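Local structure of sensor protein (Vibrio parahaemolyticus, 3I9Y) at residues A68-V73 and E259-V264; N79-L83 and L249-T253; R18-V23 and V41-L46. The protein probably acts as a membrane-bound histidine kinase of a two-component system responding to trimethylamine N-oxide, this chain being its sensor domain. One frame throughout, in Å; residues are numbered along the deposited sequence.

Contact 1 of 3, residues A68-V73 and E259-V264; sequences ALESNV and ELNSTV
Asn-72 and Thr-263 reach for each other from opposite directions across two helix segments that run antiparallel. Asn-72 ND2 gives Thr-263 OG1 a weak hydrogen bond of 2.8 Å. Its N-H...O angle is only 142°. Asn-72 CG sits beside the backbone N (chi1 -66°), and this turns the amide to the 259-264 helix. The other end of the amide leads to water: one water molecule lies 3.0 Å from Asn-72 OD1 and 2.7 Å from Glu-259 OE1, and it probably links the two helices on their exposed side. The methyl of Thr-263 points to the leucine side. Thr-263 CG2 lies 3.9 Å from Leu-69 CD1, so one threonine serves both the polar and the apolar part. Leu-69 and Leu-260 meet at a slant, with their CD1 methyls 3.8 Å apart. Leu-260 CD1 also touches the aliphatic root of the amide, Asn-72 CB, at 3.9 Å. The pair belongs to a four-helix bundle. Helix 32-58 covers Leu-69 and Val-73 through Ile-53, and Val-264 packs on Leu-56 of that helix and on Ala-9 and Val-12 of helix 5-27.

Contact 2 of 3, residues N79-L83 and L249-T253; sequences NLAEL and LMQKT
The amide of Asn-79 meets the 249-253 helix with its polar edge. Asn-79 ND2 donates to Leu-249 O at 3.1 Å, with an N-H...O angle of 165°. The acceptor lies almost in the amide plane, although the donor is tilted 33° from the carbonyl plane. Two aliphatic groups, Lys-252 CB and Leu-249 CD1, lie obliquely beside ND2, on opposite sides of the amide plane. At the oxygen end, Asn-79 OD1 is 2.8 Å from Thr-253 OG1. That hydroxyl can also reach Leu-249 O, so the place of its proton is not settled. Leu-249 O already accepts the helical N-H of Thr-253 besides the amide. The ND2 bond sets the turn of the amide, and Thr-253 OG1 may hold its oxygen end as well. The second flat group is the Glu-82 carboxylate. Leu-249 CD1 lies over its face, 3.6 Å from Glu-82 CD, while Glu-82 OE2 is bonded to Gln-245. Both segments belong to long antiparallel helices of a four-helix bundle. Beside the polar group the packing is apolar. Leu-83 has CG anti to the backbone N (chi1 -164°), which carries Leu-83 CD1 to within 3.8 Å of Met-250 CG and 3.9 Å of Leu-249 CB. Val-23 of helix 5-27 packs on Leu-80 and Met-250.

Contact 3 of 3, residues R18-V23 and V41-L46; sequences RIISSV and VLFEQL
Ser-22 and Leu-42 meet where the two helices come close, and the tight part of the contact is built round the leucine. Leu-42 CD1 is 3.6 Å from both Ser-22 CB and Ile-19 CG2, and Val-23 CG2 adds a looser touch. With chi1 at 176°, Leu-42 swings this methyl into the seam between the helices. Ile-19 slides past Gln-45 in the opposite direction, with Ile-19 CG1 3.7 Å from Gln-45 CB. Its CD1 goes on to the backbone of Leu-46. Helices 5-27 and 32-58 form an antiparallel hairpin of the four-helix bundle, and Leu-80 and Phe-257 of its other two helices also pack on Ile-19.

The other side is polar and wetter. Gln-45 stretches out beyond CG and brings its amide to Ser-22 and to the backbone at Arg-18 and Ile-19. Ser-22 OG donates to Gln-45 OE1 at 2.6 Å, tilted 35° from the carbonyl plane. A water donates to Ser-22 OG and accepts from Gln-45 NE2 at 2.9 Å. The side chains of Gln-45 and the exposed Arg-18 cross at about a right angle. Arg-18 CB is 3.6 Å from Gln-45 NE2, and the guanidinium and amide planes stand 47° apart.

The three hydrogen bonds satisfy the buried hydroxyl, which both gives and receives, and fix which end of the amide is oxygen and which nitrogen.

How the contacts relate
All three contacts lie in one of the two stacked four-helix bundles of the sensor domain. Contact 3 comes first along the chain and joins helices 5-27 and 32-58, which are neighbours in sequence. Contacts 1 and 2 both join helix 63-114 to helix 232-267, and contact 2 falls between the two segments of contact 1. Their centres are about 16 Å apart. Contact 3 is about 17 Å from contact 1 and about 12 Å from contact 2, centre to centre. Contacts 2 and 3 touch through Val-23, and Val-23 CG1 lies 3.3 Å from Leu-83 CD2. This shared core ties the N-terminal helix pair to the two long helices, which run on toward the second bundle.

Contact 1 of 3, residues A68-V73 and E259-V264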
loop_
_atom_site.group_PDB
_atom_site.type_symbol
_atom_site.label_atom_id
_atom_site.label_comp_id
_atom_site.label_asym_id
_atom_site.label_seq_id
_atom_site.Cartn_x
_atom_site.Cartn_y
_atom_site.Cartn_z
ATOM N N ALA A 68 -9.568 -31.067 10.407
ATOM C CA ALA A 68 -8.393 -30.376 10.063
ATOM C C ALA A 68 -8.583 -29.800 8.613
ATOM O O ALA A 68 -8.321 -28.607 8.351
ATOM C CB ALA A 68 -7.113 -31.318 10.171
ATOM N N LEU A 69 -9.102 -30.554 7.676
ATOM C CA LEU A 69 -9.293 -30.040 6.350
ATOM C C LEU A 69 -10.297 -28.759 6.352
ATOM O O LEU A 69 -10.058 -27.788 5.650
ATOM C CB LEU A 69 -9.996 -31.062 5.474
ATOM C CG LEU A 69 -10.237 -30.685 4.037
ATOM C CD1 LEU A 69 -8.775 -30.630 3.442
ATOM C CD2 LEU A 69 -11.006 -31.810 3.232
ATOM N N GLU A 70 -11.366 -28.802 7.130
ATOM C CA GLU A 70 -12.362 -27.745 7.171
ATOM C C GLU A 70 -11.644 -26.505 7.773
ATOM O O GLU A 70 -11.828 -25.419 7.221
ATOM C CB GLU A 70 -13.483 -28.108 8.032
ATOM C CG GLU A 70 -14.374 -26.938 8.424
ATOM C CD GLU A 70 -15.207 -26.323 7.201
ATOM O OE1 GLU A 70 -15.295 -26.988 6.113
ATOM O OE2 GLU A 70 -15.739 -25.120 7.339
ATOM N N SER A 71 -10.817 -26.663 8.816
ATOM C CA SER A 71 -10.265 -25.489 9.309
ATOM C C SER A 71 -9.114 -24.983 8.269
ATOM O O SER A 71 -8.922 -23.719 8.067
ATOM C CB SER A 71 -9.821 -25.826 10.728
ATOM O OG SER A 71 -8.540 -25.400 10.857
ATOM N N ASN A 72 -8.364 -25.911 7.572
ATOM C CA ASN A 72 -7.383 -25.451 6.585
ATOM C C ASN A 72 -8.177 -24.627 5.464
ATOM O O ASN A 72 -7.644 -23.616 4.988
ATOM C CB ASN A 72 -6.699 -26.544 5.810
ATOM C CG ASN A 72 -5.842 -27.398 6.663
ATOM O OD1 ASN A 72 -5.288 -26.974 7.732
ATOM N ND2 ASN A 72 -5.739 -28.624 6.263
ATOM N N VAL A 73 -9.392 -25.040 5.053
ATOM C CA VAL A 73 -10.082 -24.376 4.042
ATOM C C VAL A 73 -10.569 -22.924 4.529
ATOM O O VAL A 73 -10.521 -21.913 3.725
ATOM C CB VAL A 73 -11.295 -25.217 3.576
ATOM C CG1 VAL A 73 -12.214 -24.458 2.712
ATOM C CG2 VAL A 73 -10.811 -26.483 2.851
ATOM N N GLU A 259 -0.093 -26.213 4.198
ATOM C CA GLU A 259 -0.831 -27.018 5.138
ATOM C C GLU A 259 -2.134 -27.663 4.520
ATOM O O GLU A 259 -2.520 -28.800 4.898
ATOM C CB GLU A 259 -1.338 -26.238 6.357
ATOM C CG GLU A 259 -0.217 -25.830 7.285
ATOM C CD GLU A 259 -0.614 -24.490 8.213
ATOM O OE1 GLU A 259 -1.882 -24.279 8.640
ATOM O OE2 GLU A 259 0.427 -23.677 8.520
ATOM N N LEU A 260 -2.846 -26.990 3.629
ATOM C CA LEU A 260 -4.006 -27.574 3.085
ATOM C C LEU A 260 -3.608 -28.923 2.266
ATOM O O LEU A 260 -4.324 -29.962 2.368
ATOM C CB LEU A 260 -4.642 -26.642 2.120
ATOM C CG LEU A 260 -5.672 -27.227 1.192
ATOM C CD1 LEU A 260 -6.824 -27.629 2.074
ATOM C CD2 LEU A 260 -6.170 -26.149 0.021
ATOM N N ASN A 261 -2.549 -28.862 1.447
ATOM C CA ASN A 261 -2.243 -29.994 0.587
ATOM C C ASN A 261 -1.636 -31.069 1.466
ATOM O O ASN A 261 -1.884 -32.189 1.223
ATOM C CB ASN A 261 -1.299 -29.593 -0.519
ATOM C CG ASN A 261 -2.025 -28.674 -1.514
ATOM O OD1 ASN A 261 -2.013 -27.415 -1.371
ATOM N ND2 ASN A 261 -2.786 -29.277 -2.391
ATOM N N SER A 262 -1.012 -30.713 2.566
ATOM C CA SER A 262 -0.446 -31.733 3.409
ATOM C C SER A 262 -1.569 -32.487 4.093
ATOM O O SER A 262 -1.499 -33.694 4.262
ATOM C CB SER A 262 0.476 -31.128 4.369
ATOM O OG SER A 262 0.258 -31.818 5.548
ATOM N N THR A 263 -2.701 -31.848 4.395
ATOM C CA THR A 263 -3.867 -32.587 4.960
ATOM C C THR A 263 -4.531 -33.371 3.812
ATOM O O THR A 263 -5.006 -34.527 4.016
ATOM C CB THR A 263 -4.870 -31.615 5.506
ATOM O OG1 THR A 263 -4.317 -30.964 6.672
ATOM C CG2 THR A 263 -6.198 -32.240 5.934
ATOM N N VAL A 264 -4.617 -32.815 2.579
ATOM C CA VAL A 264 -5.276 -33.658 1.608
ATOM C C VAL A 264 -4.292 -34.869 1.281
ATOM O O VAL A 264 -4.771 -35.882 0.972
ATOM C CB VAL A 264 -5.776 -32.987 0.223
ATOM C CG1 VAL A 264 -5.823 -31.525 0.331
ATOM C CG2 VAL A 264 -5.015 -33.521 -0.969
HETATM O O HOH W 1 -4.467 -24.115 7.990
#

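Contact 2 of 3, residues N79-L83 and L249-T253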
loop_
_atom_site.group_PDB
_atom_site.type_symbol
_atom_site.label_atom_id
_atom_site.label_comp_id
_atom_site.label_asym_id
_atom_site.label_seq_id
_atom_site.Cartn_x
_atom_site.Cartn_y
_atom_site.Cartn_z
ATOM N N ASN A 79 -7.746 -15.666 4.545
ATOM C CA ASN A 79 -6.487 -15.078 4.173
ATOM C C ASN A 79 -6.668 -14.392 2.802
ATOM O O ASN A 79 -6.279 -13.229 2.661
ATOM C CB ASN A 79 -5.436 -16.146 4.044
ATOM C CG ASN A 79 -4.196 -15.628 3.367
ATOM O OD1 ASN A 79 -4.022 -15.774 2.166
ATOM N ND2 ASN A 79 -3.331 -14.995 4.164
ATOM N N LEU A 80 -7.332 -15.024 1.870
ATOM C CA LEU A 80 -7.563 -14.430 0.608
ATOM C C LEU A 80 -8.570 -13.226 0.710
ATOM O O LEU A 80 -8.355 -12.224 -0.071
ATOM C CB LEU A 80 -8.091 -15.366 -0.516
ATOM C CG LEU A 80 -7.049 -16.547 -0.770
ATOM C CD1 LEU A 80 -7.725 -17.681 -1.741
ATOM C CD2 LEU A 80 -5.880 -16.152 -1.615
ATOM N N ALA A 81 -9.576 -13.247 1.604
ATOM C CA ALA A 81 -10.553 -12.156 1.607
ATOM C C ALA A 81 -9.718 -11.038 2.261
ATOM O O ALA A 81 -9.908 -9.971 1.825
ATOM C CB ALA A 81 -11.749 -12.368 2.706
ATOM N N GLU A 82 -8.854 -11.277 3.245
ATOM C CA GLU A 82 -8.195 -10.183 3.842
ATOM C C GLU A 82 -7.179 -9.465 2.851
ATOM O O GLU A 82 -7.109 -8.219 2.825
ATOM C CB GLU A 82 -7.479 -10.592 5.102
ATOM C CG GLU A 82 -6.798 -9.482 5.744
ATOM C CD GLU A 82 -6.305 -9.853 7.159
ATOM O OE1 GLU A 82 -6.686 -10.941 7.719
ATOM O OE2 GLU A 82 -5.557 -9.024 7.731
ATOM N N LEU A 83 -6.478 -10.237 2.046
ATOM C CA LEU A 83 -5.544 -9.713 1.086
ATOM C C LEU A 83 -6.443 -8.929 0.099
ATOM O O LEU A 83 -6.060 -7.933 -0.400
ATOM C CB LEU A 83 -4.963 -10.908 0.302
ATOM C CG LEU A 83 -3.718 -10.568 -0.458
ATOM C CD1 LEU A 83 -2.606 -10.282 0.574
ATOM C CD2 LEU A 83 -3.262 -11.775 -1.469
ATOM N N LEU A 249 0.742 -11.185 4.966
ATOM C CA LEU A 249 -0.405 -11.952 4.554
ATOM C C LEU A 249 -0.013 -12.910 3.372
ATOM O O LEU A 249 -0.447 -14.074 3.399
ATOM C CB LEU A 249 -1.545 -11.071 4.192
ATOM C CG LEU A 249 -2.893 -10.859 4.900
ATOM C CD1 LEU A 249 -3.207 -11.381 6.311
ATOM C CD2 LEU A 249 -3.171 -9.422 4.799
ATOM N N MET A 250 0.837 -12.434 2.415
ATOM C CA MET A 250 1.197 -13.276 1.308
ATOM C C MET A 250 2.094 -14.453 1.779
ATOM O O MET A 250 1.981 -15.517 1.214
ATOM C CB MET A 250 1.881 -12.534 0.156
ATOM C CG MET A 250 0.726 -11.715 -0.475
ATOM S SD MET A 250 1.429 -10.576 -1.598
ATOM C CE MET A 250 1.974 -11.495 -2.941
ATOM N N GLN A 251 2.903 -14.240 2.719
ATOM C CA GLN A 251 3.760 -15.275 3.276
ATOM C C GLN A 251 2.805 -16.341 3.902
ATOM O O GLN A 251 2.950 -17.547 3.664
ATOM C CB GLN A 251 4.647 -14.666 4.406
ATOM C CG GLN A 251 5.486 -15.736 5.160
ATOM C CD GLN A 251 6.296 -16.593 4.073
ATOM O OE1 GLN A 251 6.893 -15.971 3.073
ATOM N NE2 GLN A 251 6.313 -18.027 4.242
ATOM N N LYS A 252 1.787 -15.884 4.612
ATOM C CA LYS A 252 0.824 -16.765 5.264
ATOM C C LYS A 252 0.057 -17.517 4.172
ATOM O O LYS A 252 -0.214 -18.673 4.302
ATOM C CB LYS A 252 -0.050 -15.948 6.158
ATOM C CG LYS A 252 -0.638 -16.663 7.233
ATOM C CD LYS A 252 0.350 -16.674 8.499
ATOM C CE LYS A 252 -0.138 -17.761 9.641
ATOM N NZ LYS A 252 -0.476 -17.166 11.163
ATOM N N THR A 253 -0.205 -16.943 3.036
ATOM C CA THR A 253 -0.887 -17.682 1.985
ATOM C C THR A 253 -0.058 -18.944 1.578
ATOM O O THR A 253 -0.686 -20.031 1.296
ATOM C CB THR A 253 -0.958 -16.901 0.655
ATOM O OG1 THR A 253 -1.528 -15.585 0.910
ATOM C CG2 THR A 253 -1.887 -17.614 -0.356
#

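Contact 3 of 3, residues R18-V23 and V41-L46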
loop_
_atom_site.group_PDB
_atom_site.type_symbol
_atom_site.label_atom_id
_atom_site.label_comp_id
_atom_site.label_asym_id
_atom_site.label_seq_id
_atom_site.Cartn_x
_atom_site.Cartn_y
_atom_site.Cartn_z
ATOM N N ARG A 18 -1.883 -22.496 -8.942
ATOM C CA ARG A 18 -2.396 -21.421 -9.692
ATOM C C ARG A 18 -2.869 -20.190 -8.837
ATOM O O ARG A 18 -2.672 -18.961 -9.289
ATOM C CB ARG A 18 -3.561 -21.878 -10.587
ATOM C CG ARG A 18 -2.821 -22.525 -11.719
ATOM C CD ARG A 18 -3.513 -23.582 -12.566
ATOM N NE ARG A 18 -4.831 -23.096 -12.728
ATOM C CZ ARG A 18 -5.717 -23.608 -13.587
ATOM N NH1 ARG A 18 -5.304 -24.657 -14.337
ATOM N NH2 ARG A 18 -7.010 -22.987 -13.696
ATOM N N ILE A 19 -3.508 -20.476 -7.668
ATOM C CA ILE A 19 -4.034 -19.436 -6.867
ATOM C C ILE A 19 -2.849 -18.657 -6.341
ATOM O O ILE A 19 -2.944 -17.434 -6.225
ATOM C CB ILE A 19 -4.873 -20.043 -5.688
ATOM C CG1 ILE A 19 -6.285 -20.409 -6.324
ATOM C CG2 ILE A 19 -5.053 -19.042 -4.555
ATOM C CD1 ILE A 19 -7.033 -21.308 -5.221
ATOM N N ILE A 20 -1.779 -19.365 -5.951
ATOM C CA ILE A 20 -0.622 -18.685 -5.462
ATOM C C ILE A 20 -0.079 -17.654 -6.553
ATOM O O ILE A 20 0.251 -16.524 -6.157
ATOM C CB ILE A 20 0.485 -19.650 -4.987
ATOM C CG1 ILE A 20 0.140 -20.107 -3.545
ATOM C CG2 ILE A 20 1.897 -18.914 -4.790
ATOM C CD1 ILE A 20 0.881 -21.583 -3.313
ATOM N N SER A 21 -0.018 -18.026 -7.852
ATOM C CA SER A 21 0.305 -17.030 -8.881
ATOM C C SER A 21 -0.779 -15.935 -8.998
ATOM O O SER A 21 -0.353 -14.796 -9.127
ATOM C CB SER A 21 0.416 -17.606 -10.324
ATOM O OG SER A 21 1.557 -18.435 -10.034
ATOM N N SER A 22 -2.091 -16.256 -9.045
ATOM C CA SER A 22 -3.072 -15.205 -9.071
ATOM C C SER A 22 -2.908 -14.259 -7.854
ATOM O O SER A 22 -3.182 -13.062 -8.016
ATOM C CB SER A 22 -4.524 -15.734 -9.096
ATOM O OG SER A 22 -4.580 -16.520 -10.260
ATOM N N VAL A 23 -2.460 -14.691 -6.703
ATOM C CA VAL A 23 -2.275 -13.796 -5.590
ATOM C C VAL A 23 -1.068 -12.764 -5.964
ATOM O O VAL A 23 -1.131 -11.535 -5.553
ATOM C CB VAL A 23 -1.935 -14.537 -4.272
ATOM C CG1 VAL A 23 -1.267 -13.607 -3.287
ATOM C CG2 VAL A 23 -3.250 -15.033 -3.512
ATOM N N VAL A 41 -10.041 -13.444 -11.635
ATOM C CA VAL A 41 -9.536 -14.739 -11.836
ATOM C C VAL A 41 -9.302 -15.664 -10.506
ATOM O O VAL A 41 -9.519 -16.887 -10.561
ATOM C CB VAL A 41 -8.402 -14.863 -12.806
ATOM C CG1 VAL A 41 -8.638 -13.996 -14.097
ATOM C CG2 VAL A 41 -7.226 -14.865 -12.277
ATOM N N LEU A 42 -8.882 -15.064 -9.432
ATOM C CA LEU A 42 -8.536 -15.693 -8.257
ATOM C C LEU A 42 -9.828 -16.292 -7.651
ATOM O O LEU A 42 -9.845 -17.405 -7.195
ATOM C CB LEU A 42 -7.904 -14.685 -7.379
ATOM C CG LEU A 42 -7.499 -15.055 -6.009
ATOM C CD1 LEU A 42 -6.349 -16.008 -6.039
ATOM C CD2 LEU A 42 -6.739 -13.730 -5.587
ATOM N N PHE A 43 -10.938 -15.603 -7.758
ATOM C CA PHE A 43 -12.199 -16.130 -7.254
ATOM C C PHE A 43 -12.647 -17.306 -8.110
ATOM O O PHE A 43 -13.161 -18.259 -7.554
ATOM C CB PHE A 43 -13.216 -15.120 -7.372
ATOM C CG PHE A 43 -14.606 -15.580 -6.978
ATOM C CD1 PHE A 43 -14.958 -15.604 -5.598
ATOM C CD2 PHE A 43 -15.547 -15.915 -7.950
ATOM C CE1 PHE A 43 -16.315 -15.964 -5.103
ATOM C CE2 PHE A 43 -16.909 -16.311 -7.536
ATOM C CZ PHE A 43 -17.284 -16.325 -6.094
ATOM N N GLU A 44 -12.448 -17.284 -9.444
ATOM C CA GLU A 44 -12.902 -18.445 -10.186
ATOM C C GLU A 44 -12.071 -19.740 -9.761
ATOM O O GLU A 44 -12.602 -20.846 -9.696
ATOM C CB GLU A 44 -12.572 -18.345 -11.611
ATOM C CG GLU A 44 -13.684 -17.784 -12.346
ATOM C CD GLU A 44 -13.367 -17.876 -13.900
ATOM O OE1 GLU A 44 -12.835 -16.842 -14.449
ATOM O OE2 GLU A 44 -13.566 -18.987 -14.568
ATOM N N GLN A 45 -10.792 -19.554 -9.581
ATOM C CA GLN A 45 -9.879 -20.621 -9.248
ATOM C C GLN A 45 -10.181 -21.090 -7.778
ATOM O O GLN A 45 -10.110 -22.294 -7.471
ATOM C CB GLN A 45 -8.414 -20.183 -9.380
ATOM C CG GLN A 45 -8.011 -19.774 -10.900
ATOM C CD GLN A 45 -6.552 -19.188 -10.867
ATOM O OE1 GLN A 45 -6.048 -18.654 -9.848
ATOM N NE2 GLN A 45 -5.831 -19.382 -11.934
ATOM N N LEU A 46 -10.522 -20.191 -6.887
ATOM C CA LEU A 46 -10.811 -20.660 -5.565
ATOM C C LEU A 46 -12.179 -21.547 -5.627
ATOM O O LEU A 46 -12.272 -22.569 -4.956
ATOM C CB LEU A 46 -11.017 -19.490 -4.619
ATOM C CG LEU A 46 -11.663 -19.814 -3.251
ATOM C CD1 LEU A 46 -10.565 -20.613 -2.446
ATOM C CD2 LEU A 46 -11.938 -18.368 -2.487
HETATM O O HOH W 2 -3.159 -18.192 -11.959
#